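Local coordinates for protein 5'-tyrosyl-DNA phosphodiesterase (Caenorhabditis elegans, PDB 4FVA) that belongs to the endonuclease/exonuclease/phosphatase family of the DNase I-like clan, a two-sheet alpha/beta sandwich, and binds a magnesium ion, at residues Q100-Y105 with H126-R131; R106-L111 with G142-K147; G157-F162 with S221-K226; V227-E232 with I250-F255. All blocks are in the same frame, centred on the assembly; numbering follows the deposited sequence.

Overall arrangement
The four contacts follow one another across the two-sheet sandwich, each about 13 to 16 Å, centre to centre, from the next. Contacts 1 and 2 interlock along the sequence, because their segments alternate, and touch through Arg106, whose guanidinium bonds Ser129 and the His126 carbonyl. Contact 2 sets helix 134-154 on the seven-stranded sheet; contact 3 follows, on strand 159-163 of that sheet, with Phe162 packed against the same helix. The chain then crosses into strand 226-232 of the six-stranded sheet, where contact 4 lies. Contacts 1 and 4 are 26 Å apart between centres, with contact 1 towards the magnesium end, so the four tie helix, both sheets and the loops near the metal together.

Contact 1 (Q100-Y105 with H126-R131). With EDO (1,2-ethanediol), chain E; EDO (1,2-ethanediol), chain I.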
loop_
_atom_site.group_PDB
_atom_site.type_symbol
_atom_site.label_atom_id
_atom_site.label_comp_id
_atom_site.label_asym_id
_atom_site.label_seq_id
_atom_site.Cartn_x
_atom_site.Cartn_y
_atom_site.Cartn_z
ATOM N N GLN A 100 8.205 7.249 16.137
ATOM C CA GLN A 100 9.232 7.587 17.117
ATOM C C GLN A 100 10.111 6.378 17.451
ATOM O O GLN A 100 11.319 6.515 17.651
ATOM C CB GLN A 100 8.546 8.175 18.359
ATOM C CG GLN A 100 7.924 9.559 18.054
ATOM C CD GLN A 100 7.208 10.213 19.237
ATOM O OE1 GLN A 100 6.903 9.565 20.240
ATOM N NE2 GLN A 100 6.892 11.495 19.093
ATOM N N ASN A 101 9.504 5.193 17.478
ATOM C CA ASN A 101 10.205 3.964 17.841
ATOM C C ASN A 101 10.892 3.264 16.665
ATOM O O ASN A 101 11.369 2.138 16.807
ATOM C CB ASN A 101 9.228 2.979 18.481
ATOM C CG ASN A 101 8.317 2.317 17.454
ATOM O OD1 ASN A 101 8.285 2.720 16.283
ATOM N ND2 ASN A 101 7.555 1.322 17.888
ATOM N N SER A 102 10.921 3.896 15.498
ATOM C CA SER A 102 11.501 3.230 14.330
ATOM C C SER A 102 12.999 3.483 14.146
ATOM O O SER A 102 13.480 4.615 14.257
ATOM C CB SER A 102 10.778 3.615 13.042
ATOM O OG SER A 102 11.342 2.887 11.964
ATOM N N GLY A 103 13.730 2.420 13.840
ATOM C CA GLY A 103 15.120 2.571 13.451
ATOM C C GLY A 103 15.276 2.537 11.934
ATOM O O GLY A 103 16.398 2.527 11.421
ATOM N N MET A 104 14.152 2.557 11.218
ATOM C CA MET A 104 14.157 2.365 9.767
ATOM C C MET A 104 13.463 3.501 8.980
ATOM O O MET A 104 12.989 3.303 7.849
ATOM C CB MET A 104 13.537 0.999 9.441
ATOM C CG MET A 104 14.276 -0.173 10.072
ATOM S SD MET A 104 13.484 -1.765 9.734
ATOM C CE MET A 104 14.297 -2.808 10.953
ATOM N N TYR A 105 13.424 4.686 9.590
ATOM C CA TYR A 105 12.846 5.903 9.000
ATOM C C TYR A 105 11.392 5.701 8.582
ATOM O O TYR A 105 10.935 6.326 7.614
ATOM C CB TYR A 105 13.626 6.380 7.765
ATOM C CG TYR A 105 15.125 6.245 7.859
ATOM C CD1 TYR A 105 15.864 6.970 8.789
ATOM C CD2 TYR A 105 15.808 5.406 6.985
ATOM C CE1 TYR A 105 17.246 6.839 8.860
ATOM C CE2 TYR A 105 17.184 5.265 7.046
ATOM C CZ TYR A 105 17.899 5.984 7.981
ATOM O OH TYR A 105 19.271 5.842 8.033
ATOM N N HIS A 126 4.855 1.621 5.895
ATOM C CA HIS A 126 5.696 0.450 5.732
ATOM C C HIS A 126 6.184 0.107 7.135
ATOM O O HIS A 126 7.166 0.687 7.594
ATOM C CB HIS A 126 6.883 0.797 4.831
ATOM C CG HIS A 126 7.805 -0.353 4.558
ATOM N ND1 HIS A 126 9.008 -0.198 3.907
ATOM C CD2 HIS A 126 7.706 -1.671 4.869
ATOM C CE1 HIS A 126 9.613 -1.375 3.817
ATOM N NE2 HIS A 126 8.844 -2.283 4.388
ATOM N N LEU A 127 5.505 -0.812 7.825
ATOM C CA LEU A 127 5.821 -1.047 9.241
ATOM C C LEU A 127 7.165 -1.753 9.450
ATOM O O LEU A 127 7.668 -2.428 8.546
ATOM C CB LEU A 127 4.691 -1.818 9.934
ATOM C CG LEU A 127 3.329 -1.111 9.902
ATOM C CD1 LEU A 127 2.309 -1.846 10.789
ATOM C CD2 LEU A 127 3.477 0.360 10.298
ATOM N N GLU A 128 7.741 -1.598 10.645
ATOM C CA GLU A 128 9.071 -2.132 10.932
ATOM C C GLU A 128 9.247 -3.563 10.421
ATOM O O GLU A 128 8.354 -4.408 10.542
ATOM C CB GLU A 128 9.381 -2.050 12.436
ATOM C CG GLU A 128 10.857 -1.775 12.771
ATOM C CD GLU A 128 11.253 -0.311 12.607
ATOM O OE1 GLU A 128 10.396 0.526 12.224
ATOM O OE2 GLU A 128 12.428 0.017 12.876
ATOM N N SER A 129 10.404 -3.818 9.820
ATOM C CA SER A 129 10.689 -5.083 9.139
ATOM C C SER A 129 11.328 -6.128 10.076
ATOM O O SER A 129 11.996 -5.770 11.060
ATOM C CB SER A 129 11.615 -4.818 7.945
ATOM O OG SER A 129 11.124 -3.771 7.107
ATOM N N THR A 130 11.125 -7.402 9.733
ATOM C CA THR A 130 11.720 -8.602 10.363
ATOM C C THR A 130 11.065 -9.065 11.655
ATOM O O THR A 130 10.482 -8.282 12.400
ATOM C CB THR A 130 13.245 -8.506 10.604
ATOM O OG1 THR A 130 13.500 -7.856 11.861
ATOM C CG2 THR A 130 13.931 -7.762 9.461
ATOM N N ARG A 131 11.208 -10.358 11.912
ATOM C CA ARG A 131 10.680 -10.996 13.104
ATOM C C ARG A 131 11.144 -10.294 14.371
ATOM O O ARG A 131 10.365 -10.112 15.302
ATOM C CB ARG A 131 11.118 -12.467 13.112
ATOM C CG ARG A 131 10.786 -13.259 14.369
ATOM C CD ARG A 131 9.298 -13.296 14.699
ATOM N NE ARG A 131 9.058 -14.115 15.889
ATOM C CZ ARG A 131 9.198 -13.689 17.143
ATOM N NH1 ARG A 131 9.574 -12.440 17.392
ATOM N NH2 ARG A 131 8.961 -14.516 18.153
HETATM C C1 EDO E . 5.424 4.873 17.640
HETATM O O1 EDO E . 4.415 4.166 18.385
HETATM C C2 EDO E . 4.882 6.258 17.265
HETATM O O2 EDO E . 5.944 7.140 16.878
HETATM C C1 EDO I . 10.943 -12.321 8.627
HETATM O O1 EDO I . 12.145 -12.524 9.382
HETATM C C2 EDO I . 10.735 -13.459 7.627
HETATM O O2 EDO I . 11.958 -14.190 7.455
#
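Ser102 and Glu128 bring two loops to their closest backbone approach, with CA atoms 6.8 Å apart and no strand pairing between the segments. The Glu128 carboxylate bridges the gap, each oxygen receiving a bond from the 100-105 loop. Ser102 OG donates to Glu128 OE1 at 2.6 Å, on the syn lone pair, while Gly103 N reaches Glu128 OE2 at 2.9 Å from the syn side, 20° out of the carboxylate plane. Ser102 OG in turn accepts from Met104 N at 2.9 Å, forming an ST turn that holds the loop folded over the carboxylate. The hydroxyl is carried there by a first torsion that sets it opposite the backbone N (chi1 -177°). On the other side, a bend at chi2 (78°) turns the Glu128 carboxylate back to the Ser102-Gly103 turn.

Met104 lies against the same carboxylate. Its extended side chain crosses that of Glu128 obliquely, with Met104 CG 3.4 Å from Glu128 OE2, and its sulfur continues to Ser129, where Met104 SD stands 4.0 Å from Ser129 CB. The Ser129 hydroxyl has polar partners of its own, Arg106 NH2 and a bound malonate, which His126 NE2 also holds.

Asn101 binds Gln140 and the carbonyl of Gln136, both on helix 134-154, and Arg137 of that helix takes the Glu128 carbonyl. The loop 126-131 thus links the end of strand 118-126 to helix 134-154, while His126 packs against Glu52 of strand 47-53, a ligand of the magnesium ion.

Contact 2 (R106-L111 with G142-K147); sequences RTLQIL and GFCMDK
Leu108 is the first residue of strand 107-111 to meet helix 142-147, and it touches three helical residues. Its two methyls straddle the thiol of Cys144, with Leu108 CD1 at 3.9 Å and Leu108 CD2 at 4.0 Å from Cys144 SG. The second methyl does further work: Leu108 CD2 lies 4.2 Å from CE2 of the Phe143 ring, which it approaches obliquely, and it also meets the CG of Lys147. With CG trans to N (chi1 180°), the forked end of Leu108 projects from the sheet to the helix.

Gln109, next in sequence, turns to the other side of the strand, where its amide binds Thr81, the carbonyl of Tyr71 and His94. This alternation reflects the DNase I-like sandwich: one face of strand 107-115 looks to strands of the second sheet, the other is covered by helix 134-154. Strand and helix axes run nearly parallel here, 10.5 Å apart and at 23°.

Ile110 returns to the helical side and meets Lys147 tip to tip. Lys147 is bent at chi2 and chi4, which brings its CE to 3.7 Å from Ile110 CD1 and its NZ to 3.2 Å from the same methyl, a tight approach of an amino group to a hydrocarbon. Ile110 and Leu108 both also lean on Leu123 of the adjoining strand 118-126, while Leu111 turns back towards Ile83 and Val85 of strand 80-86.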
loop_
_atom_site.group_PDB
_atom_site.type_symbol
_atom_site.label_atom_id
_atom_site.label_comp_id
_atom_site.label_asym_id
_atom_site.label_seq_id
_atom_site.Cartn_x
_atom_site.Cartn_y
_atom_site.Cartn_z
ATOM N N ARG A 106 10.673 4.826 9.282
ATOM C CA ARG A 106 9.313 4.494 8.880
ATOM C C ARG A 106 8.334 5.558 9.338
ATOM O O ARG A 106 8.518 6.183 10.398
ATOM C CB ARG A 106 8.920 3.102 9.388
ATOM C CG ARG A 106 9.887 1.997 8.946
ATOM C CD ARG A 106 10.070 1.944 7.414
ATOM N NE ARG A 106 11.135 1.006 7.041
ATOM C CZ ARG A 106 10.970 -0.312 6.983
ATOM N NH1 ARG A 106 9.778 -0.830 7.259
ATOM N NH2 ARG A 106 11.985 -1.111 6.648
ATOM N N THR A 107 7.271 5.737 8.549
ATOM C CA THR A 107 6.368 6.856 8.712
ATOM C C THR A 107 4.932 6.425 8.461
ATOM O O THR A 107 4.670 5.407 7.805
ATOM C CB THR A 107 6.694 7.968 7.681
ATOM O OG1 THR A 107 6.632 7.404 6.356
ATOM C CG2 THR A 107 8.104 8.546 7.912
ATOM N N LEU A 108 3.997 7.224 8.952
ATOM C CA LEU A 108 2.607 7.084 8.532
ATOM C C LEU A 108 2.355 8.275 7.640
ATOM O O LEU A 108 2.361 9.422 8.101
ATOM C CB LEU A 108 1.668 7.093 9.736
ATOM C CG LEU A 108 0.172 6.964 9.450
ATOM C CD1 LEU A 108 -0.081 5.715 8.637
ATOM C CD2 LEU A 108 -0.589 6.892 10.774
ATOM N N GLN A 109 2.164 7.999 6.355
ATOM C CA GLN A 109 1.954 9.047 5.356
ATOM C C GLN A 109 0.459 9.232 5.159
ATOM O O GLN A 109 -0.240 8.289 4.776
ATOM C CB GLN A 109 2.623 8.670 4.027
ATOM C CG GLN A 109 2.464 9.724 2.916
ATOM C CD GLN A 109 3.086 9.286 1.612
ATOM O OE1 GLN A 109 3.257 8.085 1.375
ATOM N NE2 GLN A 109 3.421 10.252 0.746
ATOM N N ILE A 110 -0.038 10.443 5.412
ATOM C CA ILE A 110 -1.477 10.688 5.365
ATOM C C ILE A 110 -1.804 11.736 4.328
ATOM O O ILE A 110 -1.284 12.856 4.387
ATOM C CB ILE A 110 -2.028 11.136 6.743
ATOM C CG1 ILE A 110 -1.761 10.057 7.791
ATOM C CG2 ILE A 110 -3.534 11.361 6.689
ATOM C CD1 ILE A 110 -2.103 10.497 9.234
ATOM N N LEU A 111 -2.628 11.368 3.350
ATOM C CA LEU A 111 -3.105 12.352 2.387
ATOM C C LEU A 111 -4.610 12.457 2.567
ATOM O O LEU A 111 -5.338 11.467 2.446
ATOM C CB LEU A 111 -2.764 11.951 0.947
ATOM C CG LEU A 111 -2.899 13.024 -0.146
ATOM C CD1 LEU A 111 -1.768 14.063 -0.025
ATOM C CD2 LEU A 111 -2.917 12.418 -1.554
ATOM N N GLY A 142 -0.833 -0.548 16.207
ATOM C CA GLY A 142 -1.773 -0.029 17.191
ATOM C C GLY A 142 -1.924 1.473 17.040
ATOM O O GLY A 142 -3.038 2.006 16.999
ATOM N N PHE A 143 -0.794 2.152 16.899
ATOM C CA PHE A 143 -0.783 3.586 16.702
ATOM C C PHE A 143 -1.557 3.948 15.446
ATOM O O PHE A 143 -2.372 4.878 15.452
ATOM C CB PHE A 143 0.664 4.084 16.615
ATOM C CG PHE A 143 0.798 5.542 16.281
ATOM C CD1 PHE A 143 0.814 6.506 17.283
ATOM C CD2 PHE A 143 0.913 5.953 14.955
ATOM C CE1 PHE A 143 0.931 7.867 16.968
ATOM C CE2 PHE A 143 1.039 7.303 14.628
ATOM C CZ PHE A 143 1.050 8.261 15.634
ATOM N N CYS A 144 -1.326 3.212 14.367
ATOM C CA CYS A 144 -2.039 3.511 13.130
ATOM C C CYS A 144 -3.544 3.341 13.313
ATOM O O CYS A 144 -4.330 4.168 12.858
ATOM C CB CYS A 144 -1.536 2.638 11.975
ATOM S SG CYS A 144 0.142 3.052 11.444
ATOM N N MET A 145 -3.945 2.273 13.992
ATOM C CA MET A 145 -5.374 2.028 14.199
ATOM C C MET A 145 -6.019 3.115 15.074
ATOM O O MET A 145 -7.155 3.534 14.834
ATOM C CB MET A 145 -5.614 0.617 14.756
ATOM C CG MET A 145 -5.560 -0.504 13.687
ATOM S SD MET A 145 -6.674 -0.186 12.285
ATOM C CE MET A 145 -6.324 -1.570 11.201
ATOM N N ASP A 146 -5.284 3.600 16.065
ATOM C CA ASP A 146 -5.784 4.691 16.884
ATOM C C ASP A 146 -6.016 5.929 16.040
ATOM O O ASP A 146 -7.004 6.648 16.216
ATOM C CB ASP A 146 -4.818 4.997 18.029
ATOM C CG ASP A 146 -4.810 3.909 19.099
ATOM O OD1 ASP A 146 -5.779 3.130 19.173
ATOM O OD2 ASP A 146 -3.839 3.850 19.881
ATOM N N LYS A 147 -5.093 6.181 15.118
ATOM C CA LYS A 147 -5.201 7.317 14.230
ATOM C C LYS A 147 -6.415 7.181 13.318
ATOM O O LYS A 147 -7.160 8.145 13.111
ATOM C CB LYS A 147 -3.913 7.466 13.418
ATOM C CG LYS A 147 -3.878 8.677 12.492
ATOM C CD LYS A 147 -4.087 9.972 13.261
ATOM C CE LYS A 147 -3.799 11.191 12.395
ATOM N NZ LYS A 147 -4.608 11.220 11.137
#

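Contact 3 (G157-F162 with S221-K226)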
loop_
_atom_site.group_PDB
_atom_site.type_symbol
_atom_site.label_atom_id
_atom_site.label_comp_id
_atom_site.label_asym_id
_atom_site.label_seq_id
_atom_site.Cartn_x
_atom_site.Cartn_y
_atom_site.Cartn_z
ATOM N N GLY A 157 -18.954 9.646 7.835
ATOM C CA GLY A 157 -19.277 9.652 6.422
ATOM C C GLY A 157 -18.082 9.660 5.482
ATOM O O GLY A 157 -18.262 9.552 4.269
ATOM N N ALA A 158 -16.870 9.826 6.012
ATOM C CA ALA A 158 -15.682 9.813 5.150
ATOM C C ALA A 158 -15.254 8.406 4.739
ATOM O O ALA A 158 -15.518 7.427 5.445
ATOM C CB ALA A 158 -14.508 10.533 5.810
ATOM N N LEU A 159 -14.579 8.316 3.599
ATOM C CA LEU A 159 -13.902 7.074 3.220
ATOM C C LEU A 159 -12.494 7.123 3.792
ATOM O O LEU A 159 -11.774 8.108 3.597
ATOM C CB LEU A 159 -13.799 6.956 1.702
ATOM C CG LEU A 159 -14.794 6.080 0.953
ATOM C CD1 LEU A 159 -14.435 6.023 -0.533
ATOM C CD2 LEU A 159 -14.807 4.694 1.560
ATOM N N VAL A 160 -12.115 6.090 4.537
ATOM C CA VAL A 160 -10.766 6.015 5.082
ATOM C C VAL A 160 -10.090 4.727 4.589
ATOM O O VAL A 160 -10.621 3.619 4.782
ATOM C CB VAL A 160 -10.780 6.053 6.633
ATOM C CG1 VAL A 160 -9.371 5.993 7.178
ATOM C CG2 VAL A 160 -11.487 7.311 7.141
ATOM N N PHE A 161 -8.928 4.869 3.953
ATOM C CA PHE A 161 -8.134 3.708 3.530
ATOM C C PHE A 161 -6.802 3.680 4.270
ATOM O O PHE A 161 -5.999 4.622 4.181
ATOM C CB PHE A 161 -7.884 3.718 2.010
ATOM C CG PHE A 161 -9.148 3.610 1.194
ATOM C CD1 PHE A 161 -9.882 2.437 1.191
ATOM C CD2 PHE A 161 -9.611 4.697 0.450
ATOM C CE1 PHE A 161 -11.060 2.332 0.457
ATOM C CE2 PHE A 161 -10.791 4.605 -0.295
ATOM C CZ PHE A 161 -11.516 3.412 -0.290
ATOM N N PHE A 162 -6.560 2.594 4.989
ATOM C CA PHE A 162 -5.275 2.418 5.663
ATOM C C PHE A 162 -4.595 1.113 5.273
ATOM O O PHE A 162 -5.227 0.054 5.301
ATOM C CB PHE A 162 -5.438 2.447 7.174
ATOM C CG PHE A 162 -4.255 1.889 7.894
ATOM C CD1 PHE A 162 -3.056 2.593 7.941
ATOM C CD2 PHE A 162 -4.319 0.636 8.471
ATOM C CE1 PHE A 162 -1.942 2.058 8.588
ATOM C CE2 PHE A 162 -3.215 0.095 9.124
ATOM C CZ PHE A 162 -2.023 0.810 9.176
ATOM N N SER A 221 -12.798 2.024 6.114
ATOM C CA SER A 221 -14.058 2.321 6.753
ATOM C C SER A 221 -14.758 3.287 5.840
ATOM O O SER A 221 -14.093 4.040 5.120
ATOM C CB SER A 221 -13.832 2.962 8.117
ATOM O OG SER A 221 -15.039 3.486 8.623
ATOM N N GLY A 222 -16.089 3.275 5.860
ATOM C CA GLY A 222 -16.842 4.223 5.063
ATOM C C GLY A 222 -18.089 3.670 4.413
ATOM O O GLY A 222 -18.437 2.501 4.603
ATOM N N PRO A 223 -18.763 4.523 3.629
ATOM C CA PRO A 223 -20.084 4.264 3.040
ATOM C C PRO A 223 -20.036 3.261 1.893
ATOM O O PRO A 223 -21.077 2.957 1.310
ATOM C CB PRO A 223 -20.509 5.639 2.517
ATOM C CG PRO A 223 -19.204 6.339 2.235
ATOM C CD PRO A 223 -18.262 5.869 3.303
ATOM N N LEU A 224 -18.860 2.719 1.599
ATOM C CA LEU A 224 -18.763 1.671 0.586
ATOM C C LEU A 224 -18.618 0.337 1.297
ATOM O O LEU A 224 -17.684 0.135 2.082
ATOM C CB LEU A 224 -17.576 1.933 -0.348
ATOM C CG LEU A 224 -17.635 3.254 -1.120
ATOM C CD1 LEU A 224 -16.382 3.477 -1.965
ATOM C CD2 LEU A 224 -18.871 3.265 -2.015
ATOM N N ASP A 225 -19.549 -0.575 1.032
ATOM C CA ASP A 225 -19.622 -1.810 1.803
ATOM C C ASP A 225 -19.134 -3.054 1.076
ATOM O O ASP A 225 -18.885 -4.087 1.705
ATOM C CB ASP A 225 -21.052 -2.023 2.296
ATOM C CG ASP A 225 -22.074 -1.356 1.397
ATOM O OD1 ASP A 225 -22.383 -1.912 0.321
ATOM O OD2 ASP A 225 -22.564 -0.264 1.759
ATOM N N LYS A 226 -18.952 -2.952 -0.234
ATOM C CA LYS A 226 -18.474 -4.096 -1.001
ATOM C C LYS A 226 -17.065 -3.856 -1.544
ATOM O O LYS A 226 -16.660 -2.708 -1.786
ATOM C CB LYS A 226 -19.442 -4.440 -2.131
ATOM C CG LYS A 226 -20.784 -4.973 -1.640
ATOM C CD LYS A 226 -21.702 -5.277 -2.812
ATOM C CE LYS A 226 -22.316 -4.017 -3.384
ATOM N NZ LYS A 226 -23.726 -4.228 -3.813
HETATM O O HOH W 1 -15.358 6.251 7.832
#
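The carbonyl oxygen of Ser221 receives Val160 N at 2.9 Å in an almost straight bond (176° at the hydrogen), and the CA of Leu159 leans on the same oxygen at 3.6 Å. Ser221 N returns a bond to Val160 O at 3.0 Å, lying in the carbonyl plane, which makes Val160 and Ser221 an antiparallel hydrogen-bonded pair. A water links the strands beside this pair: it donates to Ala158 O at 2.7 Å and bonds Ser221 OG at 2.9 Å.

Beyond Ser221 the chain peels off through Gly222, whose CA passes 3.5 Å from Ala158 O; its phi of 141° and the closeness of Leu159 suit a residue without a side chain. The Leu159 side chain follows the departing loop. Its CD2 lies 4.0 Å from Pro223 CD, and its CD1 meets Leu224 CD1 at 3.5 Å, the two leucines crossing at about a right angle. Leu224 also touches Val14 of strand 13-20, so this apolar cluster sits between the sheets.

Asp225 and Lys226 then face Phe255 together as a classic beta bulge. The arrangement is a crossing between sandwich layers, from strand 212-221 to strand 226-232, consistent with the two-sheet fold of DNase I-like proteins.

Contact 4 (V227-E232 with I250-F255)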
loop_
_atom_site.group_PDB
_atom_site.type_symbol
_atom_site.label_atom_id
_atom_site.label_comp_id
_atom_site.label_asym_id
_atom_site.label_seq_id
_atom_site.Cartn_x
_atom_site.Cartn_y
_atom_site.Cartn_z
ATOM N N VAL A 227 -16.321 -4.942 -1.729
ATOM C CA VAL A 227 -14.942 -4.841 -2.180
ATOM C C VAL A 227 -14.558 -6.041 -3.038
ATOM O O VAL A 227 -14.910 -7.180 -2.727
ATOM C CB VAL A 227 -13.962 -4.673 -0.979
ATOM C CG1 VAL A 227 -14.135 -5.803 0.009
ATOM C CG2 VAL A 227 -12.506 -4.593 -1.452
ATOM N N LYS A 228 -13.854 -5.776 -4.135
ATOM C CA LYS A 228 -13.213 -6.834 -4.899
ATOM C C LYS A 228 -11.687 -6.730 -4.706
ATOM O O LYS A 228 -11.155 -5.629 -4.587
ATOM C CB LYS A 228 -13.596 -6.705 -6.375
ATOM C CG LYS A 228 -14.992 -7.258 -6.667
ATOM C CD LYS A 228 -15.518 -6.841 -8.030
ATOM C CE LYS A 228 -16.554 -7.840 -8.540
ATOM N NZ LYS A 228 -17.267 -7.333 -9.748
ATOM N N PHE A 229 -10.989 -7.864 -4.719
ATOM C CA PHE A 229 -9.573 -7.911 -4.341
ATOM C C PHE A 229 -8.802 -8.853 -5.263
ATOM O O PHE A 229 -9.191 -10.011 -5.436
ATOM C CB PHE A 229 -9.435 -8.363 -2.877
ATOM C CG PHE A 229 -8.023 -8.232 -2.310
ATOM C CD1 PHE A 229 -7.041 -9.166 -2.613
ATOM C CD2 PHE A 229 -7.704 -7.177 -1.465
ATOM C CE1 PHE A 229 -5.749 -9.048 -2.083
ATOM C CE2 PHE A 229 -6.441 -7.042 -0.934
ATOM C CZ PHE A 229 -5.448 -7.973 -1.244
ATOM N N THR A 230 -7.741 -8.343 -5.891
ATOM C CA THR A 230 -6.876 -9.174 -6.749
ATOM C C THR A 230 -5.402 -8.927 -6.449
ATOM O O THR A 230 -5.051 -7.960 -5.771
ATOM C CB THR A 230 -7.092 -8.899 -8.249
ATOM O OG1 THR A 230 -6.641 -7.570 -8.554
ATOM C CG2 THR A 230 -8.569 -9.036 -8.628
ATOM N N LEU A 231 -4.538 -9.798 -6.960
ATOM C CA LEU A 231 -3.101 -9.584 -6.842
ATOM C C LEU A 231 -2.580 -9.174 -8.203
ATOM O O LEU A 231 -3.114 -9.619 -9.214
ATOM C CB LEU A 231 -2.394 -10.859 -6.369
ATOM C CG LEU A 231 -2.815 -11.284 -4.965
ATOM C CD1 LEU A 231 -2.094 -12.551 -4.508
ATOM C CD2 LEU A 231 -2.560 -10.129 -4.005
ATOM N N GLU A 232 -1.532 -8.352 -8.233
ATOM C CA GLU A 232 -0.988 -7.891 -9.505
ATOM C C GLU A 232 0.535 -7.930 -9.480
ATOM O O GLU A 232 1.138 -8.129 -8.421
ATOM C CB GLU A 232 -1.482 -6.476 -9.811
ATOM C CG GLU A 232 -2.995 -6.306 -9.725
ATOM C CD GLU A 232 -3.714 -6.941 -10.910
ATOM O OE1 GLU A 232 -3.051 -7.258 -11.923
ATOM O OE2 GLU A 232 -4.947 -7.106 -10.838
ATOM N N ILE A 250 -1.217 -5.522 -4.233
ATOM C CA ILE A 250 -2.616 -5.770 -3.941
ATOM C C ILE A 250 -3.449 -4.689 -4.615
ATOM O O ILE A 250 -3.007 -3.549 -4.757
ATOM C CB ILE A 250 -2.937 -5.890 -2.426
ATOM C CG1 ILE A 250 -2.600 -4.610 -1.667
ATOM C CG2 ILE A 250 -2.194 -7.088 -1.810
ATOM C CD1 ILE A 250 -2.966 -4.702 -0.185
ATOM N N ASN A 251 -4.643 -5.070 -5.048
ATOM C CA ASN A 251 -5.506 -4.200 -5.824
ATOM C C ASN A 251 -6.958 -4.364 -5.364
ATOM O O ASN A 251 -7.586 -5.389 -5.620
ATOM C CB ASN A 251 -5.358 -4.542 -7.308
ATOM C CG ASN A 251 -6.218 -3.661 -8.199
ATOM O OD1 ASN A 251 -6.411 -2.486 -7.919
ATOM N ND2 ASN A 251 -6.767 -4.243 -9.261
ATOM N N ALA A 252 -7.483 -3.380 -4.647
ATOM C CA ALA A 252 -8.832 -3.512 -4.106
ATOM C C ALA A 252 -9.764 -2.477 -4.709
ATOM O O ALA A 252 -9.441 -1.271 -4.749
ATOM C CB ALA A 252 -8.810 -3.399 -2.581
ATOM N N THR A 253 -10.938 -2.937 -5.128
ATOM C CA THR A 253 -11.948 -2.049 -5.703
ATOM C C THR A 253 -13.139 -1.986 -4.762
ATOM O O THR A 253 -13.782 -3.009 -4.484
ATOM C CB THR A 253 -12.402 -2.529 -7.098
ATOM O OG1 THR A 253 -11.275 -2.606 -7.981
ATOM C CG2 THR A 253 -13.455 -1.578 -7.682
ATOM N N PHE A 254 -13.440 -0.780 -4.290
ATOM C CA PHE A 254 -14.494 -0.593 -3.311
ATOM C C PHE A 254 -15.717 0.019 -3.986
ATOM O O PHE A 254 -15.601 0.935 -4.811
ATOM C CB PHE A 254 -14.015 0.291 -2.158
ATOM C CG PHE A 254 -12.752 -0.211 -1.486
ATOM C CD1 PHE A 254 -11.504 0.063 -2.029
ATOM C CD2 PHE A 254 -12.813 -0.940 -0.304
ATOM C CE1 PHE A 254 -10.342 -0.385 -1.409
ATOM C CE2 PHE A 254 -11.657 -1.395 0.315
ATOM C CZ PHE A 254 -10.420 -1.116 -0.240
ATOM N N PHE A 255 -16.892 -0.504 -3.648
ATOM C CA PHE A 255 -18.129 -0.026 -4.257
ATOM C C PHE A 255 -19.348 -0.234 -3.357
ATOM O O PHE A 255 -19.265 -0.900 -2.313
ATOM C CB PHE A 255 -18.346 -0.661 -5.640
ATOM C CG PHE A 255 -18.413 -2.169 -5.625
ATOM C CD1 PHE A 255 -17.265 -2.927 -5.473
ATOM C CD2 PHE A 255 -19.629 -2.825 -5.757
ATOM C CE1 PHE A 255 -17.323 -4.322 -5.463
ATOM C CE2 PHE A 255 -19.697 -4.213 -5.740
ATOM C CZ PHE A 255 -18.543 -4.962 -5.594
#
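Antiparallel strand pairing joins Val227-Glu232 to Ile250-Phe255 at one margin of the six-stranded sheet, where strand 226-232 is outermost and strand 249-255 separates it from strand 13-20. Two hydrogen-bonded pairs carry the ladder. In one, Lys228 N to Thr253 O and Thr253 N to Lys228 O both measure 2.8 Å; in the next, Thr230 N to Asn251 O and Asn251 N to Thr230 O both measure 3.0 Å. Non-hydrogen-bonded pairs alternate with them.

On the face bearing Val227, Phe229 and Leu231, side chains interlock across the strands. Val227 CG2 sits over one face of the Phe254 ring, 4.1 Å from its centroid, in a CH-pi contact offset toward the rim. The ring of Phe229 swings diagonally to Ile250, its CZ 3.4 Å from Ile250 CG2, and Leu231 CD2 closes on that same methyl. Trp184 meets the Phe229 ring edge-to-face, and Phe161 of the other sheet packs on Phe254.

The opposite face is more polar. Thr230 OG1 donates to Glu232 OE2 at 2.9 Å, on the anti side of the carboxylate, and receives a weak bond from Asn251 ND2 at 3.4 Å. Lys228 CG lies 3.9 Å from CE1 of the Phe255 ring, and Val43 of helix 29-43 touches Asn251 and Glu232. An edge pair with an apolar face toward the other sheet and a more polar one touched by helix 29-43 is consistent with the layered sandwich of DNase I-like proteins.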